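Long-range contacts in L-lysine 6-monooxygenase involved in desferrioxamine biosynthesis (Erwinia amylovora CFBP1430, PDB 5O8P), which probably catalyses the FAD- and NADPH-dependent N-hydroxylation of cadaverine, a step in making the siderophore desferrioxamine: residues Tyr220-Phe231 and Asp296-Glu304; Arg260-Tyr271 and Leu386-Pro394. One frame throughout, in Å; residues are numbered along the deposited sequence.

Contact 1: residues Tyr220-Phe231 and Asp296-Glu304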
loop_
_atom_site.group_PDB
_atom_site.type_symbol
_atom_site.label_atom_id
_atom_site.label_comp_id
_atom_site.label_asym_id
_atom_site.label_seq_id
_atom_site.Cartn_x
_atom_site.Cartn_y
_atom_site.Cartn_z
ATOM N N TYR B 220 23.594 23.618 2.306
ATOM C CA TYR B 220 24.385 22.930 1.274
ATOM C C TYR B 220 23.722 22.675 -0.059
ATOM O O TYR B 220 22.503 22.539 -0.155
ATOM C CB TYR B 220 25.061 21.636 1.778
ATOM C CG TYR B 220 24.197 20.691 2.575
ATOM C CD1 TYR B 220 23.344 19.787 1.945
ATOM C CD2 TYR B 220 24.259 20.683 3.967
ATOM C CE1 TYR B 220 22.556 18.925 2.691
ATOM C CE2 TYR B 220 23.482 19.820 4.712
ATOM C CZ TYR B 220 22.632 18.942 4.078
ATOM O OH TYR B 220 21.868 18.107 4.847
ATOM N N GLN B 221 24.564 22.651 -1.087
ATOM C CA GLN B 221 24.242 22.020 -2.351
ATOM C C GLN B 221 24.382 20.521 -2.120
ATOM O O GLN B 221 25.316 20.078 -1.432
ATOM C CB GLN B 221 25.198 22.482 -3.455
ATOM C CG GLN B 221 24.976 21.795 -4.793
ATOM C CD GLN B 221 25.809 22.402 -5.902
ATOM O OE1 GLN B 221 26.958 22.030 -6.104
ATOM N NE2 GLN B 221 25.219 23.328 -6.639
ATOM N N LEU B 222 23.459 19.748 -2.682
ATOM C CA LEU B 222 23.444 18.311 -2.480
ATOM C C LEU B 222 23.398 17.593 -3.822
ATOM O O LEU B 222 22.367 17.562 -4.497
ATOM C CB LEU B 222 22.264 17.927 -1.600
ATOM C CG LEU B 222 22.183 16.455 -1.214
ATOM C CD1 LEU B 222 23.460 16.022 -0.506
ATOM C CD2 LEU B 222 20.963 16.199 -0.339
ATOM N N ASN B 223 24.532 17.011 -4.196
ATOM C CA ASN B 223 24.682 16.365 -5.490
ATOM C C ASN B 223 24.723 14.854 -5.354
ATOM O O ASN B 223 24.999 14.330 -4.276
ATOM C CB ASN B 223 25.938 16.885 -6.168
ATOM C CG ASN B 223 25.922 18.396 -6.310
ATOM O OD1 ASN B 223 24.883 18.985 -6.594
ATOM N ND2 ASN B 223 27.056 19.022 -6.098
ATOM N N TRP B 224 24.391 14.167 -6.442
ATOM C CA TRP B 224 24.441 12.714 -6.511
ATOM C C TRP B 224 24.908 12.333 -7.897
ATOM O O TRP B 224 24.243 12.633 -8.879
ATOM C CB TRP B 224 23.061 12.122 -6.259
ATOM C CG TRP B 224 23.015 10.643 -5.964
ATOM C CD1 TRP B 224 24.041 9.741 -6.037
ATOM C CD2 TRP B 224 21.855 9.895 -5.600
ATOM N NE1 TRP B 224 23.602 8.499 -5.686
ATOM C CE2 TRP B 224 22.261 8.556 -5.424
ATOM C CE3 TRP B 224 20.511 10.228 -5.402
ATOM C CZ2 TRP B 224 21.372 7.538 -5.057
ATOM C CZ3 TRP B 224 19.617 9.223 -5.042
ATOM C CH2 TRP B 224 20.058 7.889 -4.866
ATOM N N ILE B 225 26.061 11.686 -7.981
ATOM C CA ILE B 225 26.619 11.266 -9.261
ATOM C C ILE B 225 26.781 9.770 -9.191
ATOM O O ILE B 225 27.220 9.268 -8.183
ATOM C CB ILE B 225 27.973 11.939 -9.513
ATOM C CG1 ILE B 225 27.775 13.458 -9.583
ATOM C CG2 ILE B 225 28.632 11.377 -10.781
ATOM C CD1 ILE B 225 29.060 14.253 -9.698
ATOM N N THR B 226 26.415 9.063 -10.258
ATOM C CA THR B 226 26.554 7.601 -10.306
ATOM C C THR B 226 27.031 7.128 -11.674
ATOM O O THR B 226 26.733 7.756 -12.689
ATOM C CB THR B 226 25.241 6.872 -9.923
ATOM O OG1 THR B 226 25.402 5.472 -10.150
ATOM C CG2 THR B 226 24.044 7.378 -10.749
ATOM N N ARG B 227 27.791 6.031 -11.684
ATOM C CA ARG B 227 28.183 5.371 -12.935
ATOM C C ARG B 227 27.005 4.596 -13.534
ATOM O O ARG B 227 26.939 4.409 -14.753
ATOM C CB ARG B 227 29.374 4.417 -12.731
ATOM C CG ARG B 227 29.968 3.887 -14.035
ATOM C CD ARG B 227 30.311 2.392 -13.974
ATOM N NE ARG B 227 31.454 2.152 -13.100
ATOM C CZ ARG B 227 32.739 2.177 -13.477
ATOM N NH1 ARG B 227 33.091 2.432 -14.739
ATOM N NH2 ARG B 227 33.689 1.945 -12.575
ATOM N N ALA B 228 26.084 4.153 -12.674
ATOM C CA ALA B 228 24.902 3.406 -13.092
ATOM C C ALA B 228 24.101 4.169 -14.144
ATOM O O ALA B 228 24.035 5.400 -14.098
ATOM C CB ALA B 228 24.016 3.104 -11.889
ATOM N N PRO B 229 23.481 3.436 -15.091
ATOM C CA PRO B 229 22.684 4.087 -16.147
ATOM C C PRO B 229 21.426 4.815 -15.628
ATOM O O PRO B 229 21.010 5.810 -16.210
ATOM C CB PRO B 229 22.312 2.911 -17.069
ATOM C CG PRO B 229 22.321 1.715 -16.173
ATOM C CD PRO B 229 23.448 1.961 -15.216
ATOM N N ARG B 230 20.836 4.298 -14.555
ATOM C CA ARG B 230 19.699 4.908 -13.888
ATOM C C ARG B 230 19.899 4.725 -12.397
ATOM O O ARG B 230 20.855 4.069 -11.970
ATOM C CB ARG B 230 18.414 4.182 -14.283
ATOM C CG ARG B 230 18.056 4.256 -15.767
ATOM C CD ARG B 230 17.167 3.111 -16.238
ATOM N NE ARG B 230 17.961 1.897 -16.364
ATOM C CZ ARG B 230 17.778 0.763 -15.684
ATOM N NH1 ARG B 230 16.783 0.631 -14.806
ATOM N NH2 ARG B 230 18.617 -0.253 -15.882
ATOM N N PHE B 231 19.000 5.305 -11.602
ATOM C CA PHE B 231 18.927 5.006 -10.171
ATOM C C PHE B 231 18.009 3.796 -10.023
ATOM O O PHE B 231 16.852 3.928 -9.598
ATOM C CB PHE B 231 18.432 6.226 -9.375
ATOM C CG PHE B 231 19.318 7.424 -9.521
ATOM C CD1 PHE B 231 20.428 7.593 -8.708
ATOM C CD2 PHE B 231 19.063 8.362 -10.499
ATOM C CE1 PHE B 231 21.258 8.686 -8.864
ATOM C CE2 PHE B 231 19.886 9.469 -10.656
ATOM C CZ PHE B 231 20.987 9.629 -9.839
ATOM N N ASP B 296 18.869 23.530 -4.811
ATOM C CA ASP B 296 20.241 23.457 -5.252
ATOM C C ASP B 296 20.708 22.001 -5.151
ATOM O O ASP B 296 21.384 21.603 -4.200
ATOM C CB ASP B 296 21.123 24.424 -4.454
ATOM C CG ASP B 296 22.452 24.712 -5.144
ATOM O OD1 ASP B 296 22.610 24.360 -6.338
ATOM O OD2 ASP B 296 23.331 25.305 -4.482
ATOM N N VAL B 297 20.315 21.218 -6.154
ATOM C CA VAL B 297 20.689 19.814 -6.290
ATOM C C VAL B 297 21.049 19.486 -7.729
ATOM O O VAL B 297 20.568 20.107 -8.655
ATOM C CB VAL B 297 19.574 18.847 -5.813
ATOM C CG1 VAL B 297 19.147 19.186 -4.388
ATOM C CG2 VAL B 297 18.371 18.858 -6.747
ATOM N N ASN B 298 21.921 18.507 -7.900
ATOM C CA ASN B 298 22.273 17.992 -9.213
ATOM C C ASN B 298 22.357 16.487 -9.101
ATOM O O ASN B 298 22.803 15.968 -8.082
ATOM C CB ASN B 298 23.609 18.564 -9.670
ATOM C CG ASN B 298 23.599 20.070 -9.706
ATOM O OD1 ASN B 298 23.010 20.681 -10.600
ATOM N ND2 ASN B 298 24.209 20.679 -8.706
ATOM N N LEU B 299 21.888 15.793 -10.132
ATOM C CA LEU B 299 21.869 14.347 -10.158
ATOM C C LEU B 299 22.332 13.917 -11.532
ATOM O O LEU B 299 21.657 14.205 -12.510
ATOM C CB LEU B 299 20.462 13.822 -9.873
ATOM C CG LEU B 299 19.949 13.997 -8.435
ATOM C CD1 LEU B 299 19.444 15.399 -8.152
ATOM C CD2 LEU B 299 18.836 13.003 -8.139
ATOM N N PHE B 300 23.489 13.264 -11.609
ATOM C CA PHE B 300 24.010 12.737 -12.873
ATOM C C PHE B 300 24.025 11.212 -12.892
ATOM O O PHE B 300 24.096 10.575 -11.849
ATOM C CB PHE B 300 25.413 13.268 -13.103
ATOM C CG PHE B 300 25.462 14.747 -13.326
ATOM C CD1 PHE B 300 25.580 15.622 -12.252
ATOM C CD2 PHE B 300 25.379 15.269 -14.604
ATOM C CE1 PHE B 300 25.629 16.993 -12.444
ATOM C CE2 PHE B 300 25.427 16.642 -14.810
ATOM C CZ PHE B 300 25.559 17.504 -13.722
ATOM N N THR B 301 23.948 10.641 -14.089
ATOM C CA THR B 301 23.970 9.186 -14.282
ATOM C C THR B 301 24.978 8.867 -15.368
ATOM O O THR B 301 25.580 9.777 -15.928
ATOM C CB THR B 301 22.581 8.660 -14.688
ATOM O OG1 THR B 301 22.015 9.529 -15.674
ATOM C CG2 THR B 301 21.656 8.594 -13.480
ATOM N N HIS B 302 25.195 7.581 -15.639
ATOM C CA HIS B 302 26.161 7.129 -16.651
ATOM C C HIS B 302 27.594 7.653 -16.457
ATOM O O HIS B 302 28.410 7.544 -17.371
ATOM C CB HIS B 302 25.678 7.513 -18.065
ATOM C CG HIS B 302 24.465 6.766 -18.516
ATOM N ND1 HIS B 302 24.518 5.462 -18.964
ATOM C CD2 HIS B 302 23.169 7.147 -18.621
ATOM C CE1 HIS B 302 23.305 5.071 -19.312
ATOM N NE2 HIS B 302 22.469 6.072 -19.110
ATOM N N SER B 303 27.916 8.178 -15.275
ATOM C CA SER B 303 29.120 8.995 -15.094
ATOM C C SER B 303 30.214 8.273 -14.310
ATOM O O SER B 303 30.092 8.071 -13.103
ATOM C CB SER B 303 28.753 10.302 -14.402
ATOM O OG SER B 303 28.112 11.164 -15.315
ATOM N N GLU B 304 31.276 7.882 -15.013
ATOM C CA GLU B 304 32.434 7.258 -14.394
ATOM C C GLU B 304 33.369 8.345 -13.899
ATOM O O GLU B 304 33.633 9.304 -14.617
ATOM C CB GLU B 304 33.183 6.379 -15.397
ATOM C CG GLU B 304 34.354 5.622 -14.777
ATOM C CD GLU B 304 35.308 5.051 -15.806
ATOM O OE1 GLU B 304 36.084 5.840 -16.404
ATOM O OE2 GLU B 304 35.299 3.813 -15.992
#

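Contact 2: residues Arg260-Tyr271 and Leu386-Pro394. With FAD (flavin-adenine dinucleotide), chain C.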
loop_
_atom_site.group_PDB
_atom_site.type_symbol
_atom_site.label_atom_id
_atom_site.label_comp_id
_atom_site.label_asym_id
_atom_site.label_seq_id
_atom_site.Cartn_x
_atom_site.Cartn_y
_atom_site.Cartn_z
ATOM N N ARG B 260 29.271 -16.786 -15.719
ATOM C CA ARG B 260 28.895 -16.353 -14.375
ATOM C C ARG B 260 29.324 -14.921 -14.083
ATOM O O ARG B 260 28.573 -14.173 -13.460
ATOM C CB ARG B 260 29.529 -17.230 -13.311
ATOM C CG ARG B 260 29.219 -18.724 -13.381
ATOM C CD ARG B 260 29.225 -19.328 -11.977
ATOM N NE ARG B 260 30.044 -20.529 -11.777
ATOM C CZ ARG B 260 31.381 -20.550 -11.729
ATOM N NH1 ARG B 260 32.119 -19.444 -11.882
ATOM N NH2 ARG B 260 31.993 -21.707 -11.533
ATOM N N ASP B 261 30.531 -14.550 -14.515
ATOM C CA ASP B 261 31.064 -13.198 -14.289
ATOM C C ASP B 261 30.303 -12.152 -15.077
ATOM O O ASP B 261 30.056 -11.070 -14.555
ATOM C CB ASP B 261 32.570 -13.120 -14.580
ATOM C CG ASP B 261 33.410 -13.888 -13.544
ATOM O OD1 ASP B 261 33.019 -14.018 -12.346
ATOM O OD2 ASP B 261 34.494 -14.372 -13.931
ATOM N N GLU B 262 29.929 -12.476 -16.315
ATOM C CA GLU B 262 29.058 -11.591 -17.108
ATOM C C GLU B 262 27.649 -11.471 -16.504
ATOM O O GLU B 262 27.045 -10.393 -16.575
ATOM C CB GLU B 262 29.002 -11.999 -18.598
ATOM C CG GLU B 262 27.640 -11.833 -19.253
ATOM C CD GLU B 262 27.572 -12.320 -20.683
ATOM O OE1 GLU B 262 28.558 -12.885 -21.226
ATOM O OE2 GLU B 262 26.484 -12.131 -21.255
ATOM N N LEU B 263 27.129 -12.560 -15.926
ATOM C CA LEU B 263 25.856 -12.505 -15.188
ATOM C C LEU B 263 25.913 -11.588 -13.959
ATOM O O LEU B 263 24.972 -10.890 -13.680
ATOM C CB LEU B 263 25.373 -13.902 -14.754
ATOM C CG LEU B 263 24.355 -14.570 -15.685
ATOM C CD1 LEU B 263 23.039 -13.799 -15.662
ATOM C CD2 LEU B 263 24.856 -14.718 -17.111
ATOM N N ASN B 264 27.009 -11.617 -13.217
ATOM C CA ASN B 264 27.113 -10.822 -11.978
ATOM C C ASN B 264 27.192 -9.305 -12.223
ATOM O O ASN B 264 26.737 -8.535 -11.392
ATOM C CB ASN B 264 28.258 -11.335 -11.089
ATOM C CG ASN B 264 27.901 -12.648 -10.376
ATOM O OD1 ASN B 264 26.731 -12.906 -10.020
ATOM N ND2 ASN B 264 28.908 -13.497 -10.180
ATOM N N ALA B 265 27.756 -8.893 -13.357
ATOM C CA ALA B 265 27.731 -7.500 -13.800
ATOM C C ALA B 265 26.396 -7.028 -14.414
ATOM O O ALA B 265 26.080 -5.839 -14.316
ATOM C CB ALA B 265 28.898 -7.192 -14.737
ATOM N N SER B 266 25.627 -7.924 -15.034
ATOM C CA SER B 266 24.310 -7.574 -15.599
ATOM C C SER B 266 23.111 -7.767 -14.646
ATOM O O SER B 266 21.974 -7.481 -15.022
ATOM C CB SER B 266 24.080 -8.341 -16.918
ATOM O OG SER B 266 23.603 -9.664 -16.710
ATOM N N GLN B 267 23.357 -8.308 -13.453
ATOM C CA GLN B 267 22.283 -8.647 -12.493
ATOM C C GLN B 267 22.437 -7.786 -11.241
ATOM O O GLN B 267 22.102 -8.216 -10.135
ATOM C CB GLN B 267 22.295 -10.148 -12.107
ATOM C CG GLN B 267 21.780 -11.116 -13.159
ATOM C CD GLN B 267 21.756 -12.559 -12.692
ATOM O OE1 GLN B 267 22.519 -12.970 -11.808
ATOM N NE2 GLN B 267 20.905 -13.352 -13.320
ATOM N N LYS B 268 22.865 -6.539 -11.415
ATOM C CA LYS B 268 23.011 -5.620 -10.283
ATOM C C LYS B 268 21.656 -5.109 -9.738
ATOM O O LYS B 268 21.587 -4.762 -8.564
ATOM C CB LYS B 268 23.940 -4.459 -10.658
ATOM C CG LYS B 268 25.354 -4.933 -10.953
ATOM C CD LYS B 268 26.247 -3.789 -11.395
ATOM C CE LYS B 268 27.710 -4.190 -11.444
ATOM N NZ LYS B 268 28.590 -2.996 -11.332
ATOM N N ASN B 269 20.600 -5.077 -10.562
ATOM C CA ASN B 269 19.236 -4.821 -10.023
ATOM C C ASN B 269 18.756 -5.879 -9.006
ATOM O O ASN B 269 17.903 -5.578 -8.172
ATOM C CB ASN B 269 18.154 -4.488 -11.092
ATOM C CG ASN B 269 18.164 -5.410 -12.294
ATOM O OD1 ASN B 269 18.881 -6.406 -12.347
ATOM N ND2 ASN B 269 17.360 -5.060 -13.286
ATOM N N LEU B 270 19.317 -7.090 -9.056
ATOM C CA LEU B 270 18.924 -8.168 -8.147
ATOM C C LEU B 270 19.553 -8.087 -6.742
ATOM O O LEU B 270 19.013 -8.671 -5.798
ATOM C CB LEU B 270 19.213 -9.544 -8.778
ATOM C CG LEU B 270 18.567 -9.942 -10.125
ATOM C CD1 LEU B 270 18.648 -11.450 -10.328
ATOM C CD2 LEU B 270 17.135 -9.437 -10.265
ATOM N N TYR B 271 20.681 -7.389 -6.601
ATOM C CA TYR B 271 21.357 -7.251 -5.283
ATOM C C TYR B 271 21.919 -5.857 -4.921
ATOM O O TYR B 271 21.891 -5.488 -3.746
ATOM C CB TYR B 271 22.422 -8.351 -5.066
ATOM C CG TYR B 271 23.680 -8.296 -5.938
ATOM C CD1 TYR B 271 23.602 -8.445 -7.329
ATOM C CD2 TYR B 271 24.957 -8.173 -5.361
ATOM C CE1 TYR B 271 24.735 -8.421 -8.120
ATOM C CE2 TYR B 271 26.106 -8.156 -6.151
ATOM C CZ TYR B 271 25.987 -8.285 -7.529
ATOM O OH TYR B 271 27.100 -8.271 -8.338
ATOM N N LEU B 386 30.476 -14.829 -4.430
ATOM C CA LEU B 386 29.642 -14.085 -5.403
ATOM C C LEU B 386 29.955 -14.450 -6.874
ATOM O O LEU B 386 29.065 -14.528 -7.726
ATOM C CB LEU B 386 29.830 -12.567 -5.190
ATOM C CG LEU B 386 29.153 -11.501 -6.076
ATOM C CD1 LEU B 386 27.677 -11.777 -6.336
ATOM C CD2 LEU B 386 29.318 -10.122 -5.448
ATOM N N HIS B 387 31.229 -14.681 -7.154
ATOM C CA HIS B 387 31.698 -15.013 -8.507
ATOM C C HIS B 387 31.336 -16.426 -8.982
ATOM O O HIS B 387 31.385 -16.693 -10.172
ATOM C CB HIS B 387 33.210 -14.724 -8.637
ATOM C CG HIS B 387 34.083 -15.615 -7.814
ATOM N ND1 HIS B 387 34.326 -15.397 -6.467
ATOM C CD2 HIS B 387 34.878 -16.644 -8.174
ATOM C CE1 HIS B 387 35.166 -16.314 -6.021
ATOM N NE2 HIS B 387 35.520 -17.079 -7.036
ATOM N N THR B 388 30.994 -17.320 -8.062
ATOM C CA THR B 388 30.631 -18.721 -8.376
ATOM C C THR B 388 29.232 -19.182 -7.905
ATOM O O THR B 388 28.748 -20.198 -8.401
ATOM C CB THR B 388 31.631 -19.687 -7.703
ATOM O OG1 THR B 388 31.662 -19.415 -6.291
ATOM C CG2 THR B 388 33.027 -19.574 -8.288
ATOM N N HIS B 389 28.617 -18.486 -6.945
ATOM C CA HIS B 389 27.252 -18.780 -6.472
ATOM C C HIS B 389 26.231 -17.673 -6.755
ATOM O O HIS B 389 25.053 -17.831 -6.433
ATOM C CB HIS B 389 27.276 -19.083 -4.973
ATOM C CG HIS B 389 27.900 -20.396 -4.646
ATOM N ND1 HIS B 389 27.186 -21.427 -4.072
ATOM C CD2 HIS B 389 29.162 -20.854 -4.818
ATOM C CE1 HIS B 389 27.987 -22.464 -3.893
ATOM N NE2 HIS B 389 29.188 -22.148 -4.346
ATOM N N GLY B 390 26.684 -16.560 -7.322
ATOM C CA GLY B 390 25.802 -15.555 -7.910
ATOM C C GLY B 390 25.358 -14.477 -6.951
ATOM O O GLY B 390 25.846 -14.388 -5.827
ATOM N N PHE B 391 24.384 -13.681 -7.402
ATOM C CA PHE B 391 23.876 -12.503 -6.665
ATOM C C PHE B 391 23.291 -12.765 -5.255
ATOM O O PHE B 391 23.004 -11.800 -4.529
ATOM C CB PHE B 391 22.812 -11.812 -7.526
ATOM C CG PHE B 391 21.438 -12.410 -7.381
ATOM C CD1 PHE B 391 21.043 -13.518 -8.128
ATOM C CD2 PHE B 391 20.566 -11.897 -6.427
ATOM C CE1 PHE B 391 19.784 -14.063 -7.958
ATOM C CE2 PHE B 391 19.312 -12.445 -6.242
ATOM C CZ PHE B 391 18.918 -13.518 -7.016
ATOM N N VAL B 392 23.095 -14.035 -4.874
ATOM C CA VAL B 392 22.420 -14.360 -3.602
ATOM C C VAL B 392 23.344 -14.370 -2.386
ATOM O O VAL B 392 22.875 -14.582 -1.261
ATOM C CB VAL B 392 21.704 -15.724 -3.649
ATOM C CG1 VAL B 392 20.652 -15.732 -4.748
ATOM C CG2 VAL B 392 22.718 -16.845 -3.823
ATOM N N THR B 393 24.641 -14.110 -2.599
ATOM C CA THR B 393 25.696 -14.351 -1.613
ATOM C C THR B 393 25.657 -13.388 -0.390
ATOM O O THR B 393 25.682 -13.866 0.742
ATOM C CB THR B 393 27.085 -14.364 -2.331
ATOM O OG1 THR B 393 27.163 -15.446 -3.274
ATOM C CG2 THR B 393 28.221 -14.496 -1.396
ATOM N N PRO B 394 25.556 -12.048 -0.600
ATOM C CA PRO B 394 25.426 -11.140 0.554
ATOM C C PRO B 394 24.048 -11.112 1.254
ATOM O O PRO B 394 23.883 -10.371 2.222
ATOM C CB PRO B 394 25.732 -9.750 -0.045
ATOM C CG PRO B 394 25.932 -9.925 -1.516
ATOM C CD PRO B 394 25.499 -11.305 -1.874
HETATM P PA FAD C . 31.028 -8.581 8.560
HETATM O O1A FAD C . 30.376 -7.472 9.363
HETATM O O2A FAD C . 31.997 -8.225 7.457
HETATM O O5B FAD C . 31.758 -9.523 9.651
HETATM C C5B FAD C . 33.151 -9.816 9.607
HETATM C C4B FAD C . 33.795 -9.862 10.988
HETATM O O4B FAD C . 35.041 -10.572 10.904
HETATM C C3B FAD C . 34.127 -8.475 11.527
HETATM O O3B FAD C . 33.673 -8.387 12.885
HETATM C C2B FAD C . 35.642 -8.354 11.374
HETATM O O2B FAD C . 36.271 -7.543 12.372
HETATM C C1B FAD C . 36.090 -9.798 11.502
HETATM N N9A FAD C . 37.437 -10.119 10.957
HETATM C C8A FAD C . 37.949 -9.840 9.740
HETATM N N7A FAD C . 39.223 -10.315 9.640
HETATM C C5A FAD C . 39.537 -10.911 10.810
HETATM C C6A FAD C . 40.708 -11.617 11.400
HETATM N N6A FAD C . 41.850 -11.792 10.691
HETATM N N1A FAD C . 40.600 -12.087 12.670
HETATM C C2A FAD C . 39.476 -11.926 13.401
HETATM N N3A FAD C . 38.386 -11.290 12.932
HETATM C C4A FAD C . 38.353 -10.776 11.672
HETATM N N1 FAD C . 22.146 -7.600 3.517
HETATM C C2 FAD C . 20.854 -7.977 3.702
HETATM O O2 FAD C . 20.514 -9.121 3.324
HETATM N N3 FAD C . 19.939 -7.166 4.280
HETATM C C4 FAD C . 20.252 -5.929 4.705
HETATM O O4 FAD C . 19.390 -5.198 5.230
HETATM C C4X FAD C . 21.644 -5.441 4.539
HETATM N N5 FAD C . 22.024 -4.210 4.947
HETATM C C5X FAD C . 23.301 -3.795 4.778
HETATM C C6 FAD C . 23.634 -2.515 5.216
HETATM C C7 FAD C . 24.928 -2.019 5.078
HETATM C C7M FAD C . 25.263 -0.628 5.557
HETATM C C8 FAD C . 25.971 -2.881 4.449
HETATM C C8M FAD C . 27.377 -2.368 4.288
HETATM C C9 FAD C . 25.647 -4.163 4.004
HETATM C C9A FAD C . 24.344 -4.678 4.138
HETATM N N10 FAD C . 23.964 -5.991 3.700
HETATM C C10 FAD C . 22.608 -6.379 3.894
HETATM C "C1'" FAD C . 24.899 -6.959 3.064
HETATM C "C2'" FAD C . 25.519 -7.946 4.082
HETATM O "O2'" FAD C . 24.498 -8.482 4.949
HETATM C "C3'" FAD C . 26.649 -7.336 4.932
HETATM O "O3'" FAD C . 27.726 -6.893 4.092
HETATM C "C4'" FAD C . 27.215 -8.305 5.979
HETATM O "O4'" FAD C . 27.771 -7.559 7.068
HETATM C "C5'" FAD C . 28.295 -9.224 5.413
HETATM O "O5'" FAD C . 28.385 -10.394 6.230
HETATM P P FAD C . 29.753 -10.763 6.974
HETATM O O1P FAD C . 29.511 -12.003 7.809
HETATM O O2P FAD C . 30.771 -10.786 5.868
HETATM O O3P FAD C . 29.800 -9.457 7.946
#

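Contact 1: residues Tyr220-Phe231 and Asp296-Glu304
Gln221 meets Asp296 and Asn298 where two parallel strands begin to pair, and its side chain can be followed atom by atom. Gln221 CB lies 3.5 Å from Asp296 OD2. With CG anti to the backbone N (chi1 176°), the chain runs on, Gln221 CG coming 3.6 Å from Asp296 O. CD then passes Asn298 ND2, and the amide at the tip divides its work. Gln221 NE2 donates to Asp296 OD1 (2.8 Å), almost straight at 168°, striking the carboxylate from above its plane, while OE1 accepts from Asn223 ND2, which has Thr196 OG1 as a further, weak partner. Asn298 ND2 donates in turn to Asn223 OD1 at 2.8 Å, consistent with each amide being held in rotation by its neighbours.

Farther along, the main chains are joined by Trp224 N to Asn298 O and Phe300 N to Trp224 O, both 2.9 Å. Beyond the paired strands, Pro229 CA sits over one face of the His302 ring in a CH-pi contact, and Arg227, an NADP(+)-binding residue, forms a salt bridge from NH1 to Glu304 OE2 (2.9 Å) at the start of strand 303-311.

In the five-stranded parallel sheet of Rossmann type, strand 221-225 lies between 194-198 and 297-300, the latter outermost within this chain, though Leu299 makes backbone bonds to the second subunit. Helix 202-213 packs on the Trp224 and Leu299 face; strand 327-333 touches Ile225 and Phe300.

Contact 2: residues Arg260-Tyr271 and Leu386-Pro394
The Phe391 ring is held between Leu270 of the other segment and its own neighbour Val392. Leu270 CD1 makes a CH-pi contact over one face, 3.8 Å from the centroid of the Phe391 ring, and Val392 CG1 lies on the opposite face. Tyr271 CB comes up at an edge near the ring plane, and Trp248 meets the same ring edge-to-face.

The Tyr271 ring has Phe391 CA over one face, offset toward the rim, while the carbonyl oxygens of Asn264 and Gln267 lie in plane at its edge. Its hydroxyl donates to Asn264 O (Tyr271 OH to Asn264 O, 3.1 Å), tying the ring back to the helix of its own segment. Tyr271 CG stands between the backbone N and the carbonyl carbon (chi1 69°), an orientation that turns the ring toward the other segment. Tyr271 CD1 lies 3.5 Å from Phe391 CB. On the other side of the ring, Tyr271 CE2 comes 3.8 Å from Leu386 CD2. Pro394 CG approaches the ring obliquely.

The third flat group, the Arg260 guanidinium, has Thr388 CA over a face and sends a weak bond from NH1 to His387 O. Asn264 works on the same short helix, its ND2 donating to Leu386 O (2.7 Å) at a poor angle of 118°, so this bond too counts as weak. That carbonyl also accepts from Gly390 N, where the chain takes positive phi and enters a type I turn through Thr393.

Pro394 ends the segment at the flavin cofactor, its O receiving a weak bond from FAD O2' (3.4 Å). Since Tyr271 is an NADP(+)-binding residue, though no NADP(+) is bound to this chain here, the packing joins elements of the two nucleotide sites, in keeping with the FAD- and NADPH-dependent lysine/ornithine N-hydroxylase family.

Both contacts are partly buried, yet they illustrate different ways of joining distant chain segments. Contact 1 is the more peripheral, its centre about 24 Å from the centre of the chain and Arg227 and Asp296 exposed; it relies on main-chain bonds between parallel strands, trimmed with amides and a salt bridge at its ends. The centre of contact 2 is about 13 Å from that of the chain, and none of its touching residues is exposed. It joins helices and turns mainly through aromatic and aliphatic packing, with few and weak polar links between its segments. The contacts share no secondary-structure element. Each nevertheless contributes an NADP(+)-binding residue and touches the second subunit, whereas FAD is reached from contact 2 through Pro394.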